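Local coordinates for MaoC-like dehydratase (Rhodospirillum rubrum, PDB 3EXZ), which probably acts as a lyase of the MaoC-like dehydratase family, adding or removing water across a carbon-carbon double bond, as related hotdog-fold enzymes do, at residues G2-V10 with G72-I80; A23-D34 with L53-A62. One frame throughout, in Å; residues are numbered along the deposited sequence.

Interaction 1: G2-V10 with G72-I80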
loop_
_atom_site.group_PDB
_atom_site.type_symbol
_atom_site.label_atom_id
_atom_site.label_comp_id
_atom_site.label_asym_id
_atom_site.label_seq_id
_atom_site.Cartn_x
_atom_site.Cartn_y
_atom_site.Cartn_z
ATOM N N GLY A 2 -19.658 -14.784 4.689
ATOM C CA GLY A 2 -19.284 -14.308 6.047
ATOM C C GLY A 2 -18.501 -15.345 6.824
ATOM O O GLY A 2 -19.057 -16.080 7.640
ATOM N N LEU A 3 -17.204 -15.412 6.561
ATOM C CA LEU A 3 -16.335 -16.356 7.241
ATOM C C LEU A 3 -15.777 -15.829 8.561
ATOM O O LEU A 3 -15.520 -14.628 8.711
ATOM C CB LEU A 3 -15.156 -16.720 6.327
ATOM C CG LEU A 3 -15.389 -17.856 5.318
ATOM C CD1 LEU A 3 -16.786 -17.754 4.726
ATOM C CD2 LEU A 3 -14.329 -17.819 4.229
ATOM N N PHE A 4 -15.638 -16.726 9.533
ATOM C CA PHE A 4 -15.007 -16.379 10.801
ATOM C C PHE A 4 -13.778 -17.302 10.909
ATOM O O PHE A 4 -13.534 -18.133 10.026
ATOM C CB PHE A 4 -15.928 -16.595 11.999
ATOM C CG PHE A 4 -17.142 -15.714 11.998
ATOM C CD1 PHE A 4 -17.134 -14.479 12.642
ATOM C CD2 PHE A 4 -18.321 -16.149 11.399
ATOM C CE1 PHE A 4 -18.286 -13.689 12.688
ATOM C CE2 PHE A 4 -19.478 -15.368 11.439
ATOM C CZ PHE A 4 -19.460 -14.140 12.091
ATOM N N LEU A 5 -13.011 -17.149 11.983
ATOM C CA LEU A 5 -11.799 -17.936 12.215
ATOM C C LEU A 5 -11.999 -19.447 12.037
ATOM O O LEU A 5 -11.165 -20.125 11.437
ATOM C CB LEU A 5 -11.275 -17.672 13.633
ATOM C CG LEU A 5 -9.761 -17.666 13.902
ATOM C CD1 LEU A 5 -9.512 -17.876 15.398
ATOM C CD2 LEU A 5 -9.075 -18.747 13.087
ATOM N N GLU A 6 -13.109 -19.967 12.553
ATOM C CA GLU A 6 -13.389 -21.398 12.470
ATOM C C GLU A 6 -13.499 -21.925 11.053
ATOM O O GLU A 6 -13.204 -23.091 10.795
ATOM C CB GLU A 6 -14.694 -21.752 13.212
ATOM C CG GLU A 6 -14.681 -21.501 14.719
ATOM C CD GLU A 6 -15.083 -20.082 15.099
ATOM O OE1 GLU A 6 -15.032 -19.189 14.226
ATOM O OE2 GLU A 6 -15.455 -19.861 16.274
ATOM N N ASP A 7 -13.902 -21.065 10.129
ATOM C CA ASP A 7 -14.098 -21.477 8.745
ATOM C C ASP A 7 -12.835 -21.514 7.903
ATOM O O ASP A 7 -12.850 -22.007 6.776
ATOM C CB ASP A 7 -15.099 -20.529 8.072
ATOM C CG ASP A 7 -16.425 -20.442 8.811
ATOM O OD1 ASP A 7 -17.172 -21.445 8.802
ATOM O OD2 ASP A 7 -16.715 -19.374 9.401
ATOM N N LEU A 8 -11.739 -21.019 8.454
ATOM C CA LEU A 8 -10.491 -20.942 7.715
ATOM C C LEU A 8 -9.524 -22.089 7.941
ATOM O O LEU A 8 -9.452 -22.634 9.039
ATOM C CB LEU A 8 -9.784 -19.624 8.073
ATOM C CG LEU A 8 -10.550 -18.310 7.843
ATOM C CD1 LEU A 8 -9.729 -17.112 8.323
ATOM C CD2 LEU A 8 -10.874 -18.177 6.370
ATOM N N ALA A 9 -8.796 -22.465 6.896
ATOM C CA ALA A 9 -7.770 -23.497 7.022
ATOM C C ALA A 9 -6.608 -23.230 6.067
ATOM O O ALA A 9 -6.807 -22.752 4.949
ATOM C CB ALA A 9 -8.335 -24.897 6.753
ATOM N N VAL A 10 -5.393 -23.528 6.522
ATOM C CA VAL A 10 -4.193 -23.368 5.708
ATOM C C VAL A 10 -4.448 -24.035 4.348
ATOM O O VAL A 10 -4.894 -25.187 4.281
ATOM C CB VAL A 10 -2.974 -24.047 6.398
ATOM C CG1 VAL A 10 -1.747 -23.995 5.493
ATOM C CG2 VAL A 10 -2.695 -23.359 7.738
ATOM N N GLY A 72 -13.046 -10.754 -2.789
ATOM C CA GLY A 72 -11.911 -11.644 -2.613
ATOM C C GLY A 72 -11.633 -12.336 -1.292
ATOM O O GLY A 72 -11.201 -13.485 -1.288
ATOM N N LEU A 73 -11.847 -11.643 -0.178
ATOM C CA LEU A 73 -11.641 -12.205 1.147
ATOM C C LEU A 73 -12.930 -11.881 1.895
ATOM O O LEU A 73 -13.144 -10.769 2.409
ATOM C CB LEU A 73 -10.408 -11.576 1.838
ATOM C CG LEU A 73 -9.442 -12.526 2.575
ATOM C CD1 LEU A 73 -8.615 -11.708 3.554
ATOM C CD2 LEU A 73 -10.198 -13.616 3.322
ATOM N N PRO A 74 -13.838 -12.866 1.946
ATOM C CA PRO A 74 -15.157 -12.813 2.570
ATOM C C PRO A 74 -15.260 -12.867 4.085
ATOM O O PRO A 74 -16.131 -13.550 4.602
ATOM C CB PRO A 74 -15.909 -13.986 1.941
ATOM C CG PRO A 74 -14.979 -14.517 0.851
ATOM C CD PRO A 74 -13.619 -14.198 1.362
ATOM N N LEU A 75 -14.398 -12.133 4.775
ATOM C CA LEU A 75 -14.414 -12.131 6.230
ATOM C C LEU A 75 -15.636 -11.412 6.779
ATOM O O LEU A 75 -15.903 -10.267 6.414
ATOM C CB LEU A 75 -13.129 -11.485 6.749
ATOM C CG LEU A 75 -11.908 -12.351 7.125
ATOM C CD1 LEU A 75 -11.944 -13.734 6.474
ATOM C CD2 LEU A 75 -10.648 -11.586 6.739
ATOM N N ALA A 76 -16.366 -12.074 7.673
ATOM C CA ALA A 76 -17.584 -11.493 8.230
ATOM C C ALA A 76 -17.366 -10.221 9.031
ATOM O O ALA A 76 -18.177 -9.290 8.966
ATOM C CB ALA A 76 -18.320 -12.534 9.081
ATOM N N GLN A 77 -16.264 -10.175 9.772
ATOM C CA GLN A 77 -15.967 -9.007 10.584
ATOM C C GLN A 77 -14.998 -8.015 9.942
ATOM O O GLN A 77 -14.467 -7.123 10.609
ATOM C CB GLN A 77 -15.484 -9.444 11.971
ATOM C CG GLN A 77 -16.498 -10.300 12.722
ATOM C CD GLN A 77 -16.046 -10.612 14.133
ATOM O OE1 GLN A 77 -15.001 -11.225 14.339
ATOM N NE2 GLN A 77 -16.829 -10.182 15.115
ATOM N N GLY A 78 -14.774 -8.175 8.643
ATOM C CA GLY A 78 -13.915 -7.245 7.937
ATOM C C GLY A 78 -12.472 -7.653 7.825
ATOM O O GLY A 78 -12.070 -8.685 8.359
ATOM N N ILE A 79 -11.676 -6.835 7.145
ATOM C CA ILE A 79 -10.265 -7.150 6.970
ATOM C C ILE A 79 -9.447 -6.116 7.721
ATOM O O ILE A 79 -9.465 -4.932 7.393
ATOM C CB ILE A 79 -9.887 -7.179 5.468
ATOM C CG1 ILE A 79 -10.734 -8.245 4.743
ATOM C CG2 ILE A 79 -8.388 -7.482 5.314
ATOM C CD1 ILE A 79 -10.657 -8.174 3.233
ATOM N N ILE A 80 -8.741 -6.572 8.747
ATOM C CA ILE A 80 -7.927 -5.684 9.559
ATOM C C ILE A 80 -6.475 -6.113 9.438
ATOM O O ILE A 80 -6.069 -7.170 9.931
ATOM C CB ILE A 80 -8.420 -5.699 11.020
ATOM C CG1 ILE A 80 -9.828 -5.087 11.091
ATOM C CG2 ILE A 80 -7.477 -4.901 11.897
ATOM C CD1 ILE A 80 -10.453 -5.154 12.477
HETATM O O HOH W 1 -14.590 -12.480 10.255
#

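Interaction 2: A23-D34 with L53-A62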
loop_
_atom_site.group_PDB
_atom_site.type_symbol
_atom_site.label_atom_id
_atom_site.label_comp_id
_atom_site.label_asym_id
_atom_site.label_seq_id
_atom_site.Cartn_x
_atom_site.Cartn_y
_atom_site.Cartn_z
ATOM N N ALA A 23 -7.121 4.329 -18.276
ATOM C CA ALA A 23 -6.174 5.429 -18.294
ATOM C C ALA A 23 -6.558 6.609 -17.418
ATOM O O ALA A 23 -5.752 7.077 -16.616
ATOM C CB ALA A 23 -5.953 5.891 -19.732
ATOM N N ALA A 24 -7.797 7.073 -17.553
ATOM C CA ALA A 24 -8.269 8.217 -16.779
ATOM C C ALA A 24 -8.290 7.962 -15.273
ATOM O O ALA A 24 -8.069 8.885 -14.485
ATOM C CB ALA A 24 -9.662 8.641 -17.268
ATOM N N ALA A 25 -8.557 6.715 -14.880
ATOM C CA ALA A 25 -8.593 6.337 -13.462
ATOM C C ALA A 25 -7.151 6.284 -12.928
ATOM O O ALA A 25 -6.894 6.597 -11.771
ATOM C CB ALA A 25 -9.295 4.990 -13.293
ATOM N N ILE A 26 -6.214 5.883 -13.781
ATOM C CA ILE A 26 -4.808 5.854 -13.394
ATOM C C ILE A 26 -4.361 7.307 -13.113
ATOM O O ILE A 26 -3.765 7.582 -12.067
ATOM C CB ILE A 26 -3.955 5.224 -14.515
ATOM C CG1 ILE A 26 -4.280 3.727 -14.592
ATOM C CG2 ILE A 26 -2.482 5.480 -14.262
ATOM C CD1 ILE A 26 -3.572 2.969 -15.706
ATOM N N LYS A 27 -4.683 8.234 -14.021
ATOM C CA LYS A 27 -4.305 9.649 -13.875
ATOM C C LYS A 27 -5.021 10.341 -12.717
ATOM O O LYS A 27 -4.426 11.160 -12.005
ATOM C CB LYS A 27 -4.574 10.388 -15.187
ATOM C CG LYS A 27 -3.822 9.793 -16.363
ATOM C CD LYS A 27 -4.123 10.529 -17.653
ATOM C CE LYS A 27 -3.305 9.956 -18.797
ATOM N NZ LYS A 27 -3.759 10.449 -20.123
ATOM N N ALA A 28 -6.301 10.025 -12.538
ATOM C CA ALA A 28 -7.075 10.584 -11.429
ATOM C C ALA A 28 -6.418 10.154 -10.096
ATOM O O ALA A 28 -6.137 10.997 -9.243
ATOM C CB ALA A 28 -8.537 10.097 -11.498
ATOM N N PHE A 29 -6.168 8.859 -9.900
ATOM C CA PHE A 29 -5.523 8.436 -8.654
ATOM C C PHE A 29 -4.089 8.993 -8.527
ATOM O O PHE A 29 -3.702 9.502 -7.477
ATOM C CB PHE A 29 -5.446 6.920 -8.550
ATOM C CG PHE A 29 -4.911 6.413 -7.236
ATOM C CD1 PHE A 29 -5.777 6.025 -6.223
ATOM C CD2 PHE A 29 -3.536 6.371 -7.001
ATOM C CE1 PHE A 29 -5.279 5.532 -5.012
ATOM C CE2 PHE A 29 -3.033 5.882 -5.798
ATOM C CZ PHE A 29 -3.904 5.486 -4.792
ATOM N N ALA A 30 -3.305 8.897 -9.597
ATOM C CA ALA A 30 -1.922 9.387 -9.574
ATOM C C ALA A 30 -1.877 10.886 -9.262
ATOM O O ALA A 30 -1.119 11.321 -8.391
ATOM C CB ALA A 30 -1.241 9.085 -10.912
ATOM N N GLY A 31 -2.695 11.660 -9.974
ATOM C CA GLY A 31 -2.770 13.096 -9.750
ATOM C C GLY A 31 -3.019 13.456 -8.293
ATOM O O GLY A 31 -2.564 14.503 -7.817
ATOM N N GLU A 32 -3.727 12.598 -7.568
ATOM C CA GLU A 32 -3.996 12.887 -6.167
ATOM C C GLU A 32 -2.978 12.295 -5.182
ATOM O O GLU A 32 -2.609 12.959 -4.220
ATOM C CB GLU A 32 -5.407 12.408 -5.766
ATOM C CG GLU A 32 -5.794 12.811 -4.338
ATOM C CD GLU A 32 -7.215 12.442 -3.949
ATOM O OE1 GLU A 32 -7.881 11.718 -4.718
ATOM O OE2 GLU A 32 -7.671 12.891 -2.871
ATOM N N PHE A 33 -2.493 11.081 -5.432
ATOM C CA PHE A 33 -1.583 10.430 -4.493
ATOM C C PHE A 33 -0.195 10.018 -4.987
ATOM O O PHE A 33 0.669 9.701 -4.174
ATOM C CB PHE A 33 -2.273 9.190 -3.922
ATOM C CG PHE A 33 -3.562 9.462 -3.210
ATOM C CD1 PHE A 33 -4.777 9.041 -3.750
ATOM C CD2 PHE A 33 -3.562 10.135 -1.997
ATOM C CE1 PHE A 33 -5.977 9.277 -3.073
ATOM C CE2 PHE A 33 -4.747 10.376 -1.314
ATOM C CZ PHE A 33 -5.962 9.951 -1.855
ATOM N N ASP A 34 0.034 10.005 -6.292
ATOM C CA ASP A 34 1.333 9.616 -6.828
ATOM C C ASP A 34 1.545 10.410 -8.114
ATOM O O ASP A 34 1.622 9.835 -9.211
ATOM C CB ASP A 34 1.354 8.117 -7.146
ATOM C CG ASP A 34 2.747 7.502 -7.105
ATOM O OD1 ASP A 34 3.747 8.241 -7.224
ATOM O OD2 ASP A 34 2.841 6.267 -6.948
ATOM N N LEU A 53 2.316 4.295 -20.088
ATOM C CA LEU A 53 1.521 4.545 -18.900
ATOM C C LEU A 53 1.444 3.306 -18.019
ATOM O O LEU A 53 1.212 2.199 -18.504
ATOM C CB LEU A 53 0.084 4.961 -19.273
ATOM C CG LEU A 53 -0.521 6.266 -18.713
ATOM C CD1 LEU A 53 -1.994 6.030 -18.359
ATOM C CD2 LEU A 53 0.257 6.747 -17.494
ATOM N N ALA A 54 1.691 3.490 -16.729
ATOM C CA ALA A 54 1.544 2.404 -15.774
ATOM C C ALA A 54 0.829 3.015 -14.574
ATOM O O ALA A 54 0.888 4.229 -14.345
ATOM C CB ALA A 54 2.878 1.822 -15.359
ATOM N N ALA A 55 0.106 2.189 -13.834
ATOM C CA ALA A 55 -0.587 2.681 -12.659
ATOM C C ALA A 55 0.397 2.704 -11.488
ATOM O O ALA A 55 1.399 1.982 -11.476
ATOM C CB ALA A 55 -1.781 1.765 -12.330
ATOM N N SER A 56 0.136 3.580 -10.529
ATOM C CA SER A 56 0.946 3.643 -9.322
ATOM C C SER A 56 0.777 2.291 -8.587
ATOM O O SER A 56 -0.320 1.714 -8.570
ATOM C CB SER A 56 0.416 4.754 -8.411
ATOM O OG SER A 56 0.967 4.674 -7.109
ATOM N N GLY A 57 1.864 1.784 -8.006
ATOM C CA GLY A 57 1.799 0.554 -7.237
ATOM C C GLY A 57 0.770 0.749 -6.123
ATOM O O GLY A 57 0.089 -0.204 -5.729
ATOM N N TRP A 58 0.626 1.993 -5.644
ATOM C CA TRP A 58 -0.325 2.312 -4.573
ATOM C C TRP A 58 -1.770 2.349 -5.050
ATOM O O TRP A 58 -2.701 2.201 -4.261
ATOM C CB TRP A 58 0.095 3.610 -3.893
ATOM C CG TRP A 58 1.460 3.461 -3.346
ATOM C CD1 TRP A 58 2.607 4.027 -3.830
ATOM C CD2 TRP A 58 1.846 2.627 -2.256
ATOM N NE1 TRP A 58 3.687 3.604 -3.096
ATOM C CE2 TRP A 58 3.248 2.751 -2.112
ATOM C CE3 TRP A 58 1.144 1.814 -1.355
ATOM C CZ2 TRP A 58 3.967 2.063 -1.127
ATOM C CZ3 TRP A 58 1.860 1.128 -0.372
ATOM C CH2 TRP A 58 3.255 1.259 -0.266
ATOM N N HIS A 59 -1.944 2.525 -6.357
ATOM C CA HIS A 59 -3.273 2.520 -6.958
ATOM C C HIS A 59 -3.659 1.024 -7.089
ATOM O O HIS A 59 -4.784 0.628 -6.771
ATOM C CB HIS A 59 -3.233 3.215 -8.321
ATOM C CG HIS A 59 -4.561 3.288 -8.998
ATOM N ND1 HIS A 59 -4.692 3.598 -10.334
ATOM C CD2 HIS A 59 -5.820 3.120 -8.524
ATOM C CE1 HIS A 59 -5.974 3.617 -10.655
ATOM N NE2 HIS A 59 -6.679 3.333 -9.574
ATOM N N THR A 60 -2.716 0.195 -7.538
ATOM C CA THR A 60 -2.935 -1.249 -7.648
ATOM C C THR A 60 -3.239 -1.827 -6.251
ATOM O O THR A 60 -4.135 -2.663 -6.105
ATOM C CB THR A 60 -1.697 -1.934 -8.263
ATOM O OG1 THR A 60 -1.550 -1.479 -9.605
ATOM C CG2 THR A 60 -1.845 -3.453 -8.283
ATOM N N ALA A 61 -2.515 -1.373 -5.222
ATOM C CA ALA A 61 -2.747 -1.855 -3.858
ATOM C C ALA A 61 -4.164 -1.466 -3.378
ATOM O O ALA A 61 -4.849 -2.276 -2.748
ATOM C CB ALA A 61 -1.656 -1.295 -2.889
ATOM N N ALA A 62 -4.604 -0.240 -3.686
ATOM C CA ALA A 62 -5.947 0.233 -3.290
ATOM C C ALA A 62 -7.065 -0.572 -3.977
ATOM O O ALA A 62 -8.043 -0.955 -3.337
ATOM C CB ALA A 62 -6.102 1.725 -3.605
HETATM O O HOH W 2 -2.271 5.198 -10.802
#

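Interaction 1: G2-V10 with G72-I80
Leu3 and Leu75 lie side by side as a single beta bridge, and the backbone of Leu3 makes both hydrogen bonds of the contact. Its N-H points at Pro74 O over 2.9 Å, nearly straight at 177°; its carbonyl oxygen accepts from Ala76 N, also over 2.9 Å. The same Leu3 O takes a bond from a water 2.8 Å away, and that water accepts from Gln77 N, so this oxygen is gripped twice.

The close-packed part is apolar. Ala76 CB sits over one face of the Phe4 ring, 3.8 Å from the centroid, a CH-pi contact in which a lone methyl is small enough to lie against the ring. Phe4 CG is anti to its carbonyl carbon (chi1 -64°), which lays the ring beneath Ala76 CB and beside Gln77 CG. The extended Gln77 chain crosses it at about a right angle, CG 3.8 Å from Phe4 CE1. This packing is tight although Gly2, Ala76 and Gln77 are exposed to solvent.

By contrast, the leucines pack more loosely: Leu8 CD1 approaches Leu75 CD1 only to 4.4 Å, and both side chains also rest on strand 132-143. Asp7 OD2 steadies the N-terminal segment by accepting from Phe4 N, and also pairs with Arg145. The arrangement is a single isolated beta bridge beside a type I turn, Leu75 to Gly78, leading into strand 81-87, an outermost strand of the hotdog sheet within this chain.

Interaction 2: A23-D34 with L53-A62
Phe29 lies flat against His59 in an offset stack, with ring planes 8° apart and centroids separated by 4.6 Å. The two side chains slide past each other in opposite directions; with CG anti to the backbone N (chi1 -175°), the Phe29 ring is laid back along helix 57-72, where His59 CA comes under its face. Followed outward, Phe29 CB stands over the centre of the imidazole, 3.7 Å from its centroid; CG meets His59 CG; CD1 lies over His59 CD2; CD2 is pressed to 3.4 Å from His59 CB. CE1 reaches the methyl of Ala62, CE2 lies by His59 CA and N, and CZ ends 3.5 Å from Trp58 O. Phe33 CD1 covers the opposite face, so a flat apolar ring suits this buried slot. An alanine in place of Phe29 would keep CB over the imidazole but lose the ring beyond it, and is likely to leave a gap between the helices and His59 freer to shift.

Helix 23-33 crosses the start of helix 57-72, the long central helix around which a hotdog sheet wraps, at 110°. Ser56 is the N-cap of that helix: its OG accepts from Trp58 N and donates to Asp34 OD2, a very short bond at 2.5 Å. Serine suits the place because one hydroxyl can do both, joining the end of one helix to the beginning of the other. The same carboxylate oxygen lies at the edge of the indole, in its plane, near Trp58 CD1.

Beyond His59, a water ties its ND1 to Ile26 O and Ser56 N. Ile26 spreads its branches over the loop, CG1 3.9 Å from Ala55 CB and CG2 beside Ala54 O. Leu53 CD1 touches the Ala23 methyl and Lys27 CE, whose ammonium pairs with Glu42.

How the interactions relate
The centres of the two contacts are 29 Å apart, on opposite sides of the chain's centre, and their nearest atoms are about 10 Å apart. Along the sequence interaction 2 is nested inside the loop closed by interaction 1: residues 2-10 come first, then 23-34 and 53-62, and finally 72-80. Helix 57-72 connects them, since its first turn packs in interaction 2 and its last residue begins the 72-80 segment of interaction 1. One contact thus joins the helical region at the start of this helix, while the other fastens the N-terminal segment beside its exit. The second subunit is reached through Ile79 and Ile80 near interaction 1, and through Phe33, Asp34, Trp58 and Ala61 at interaction 2.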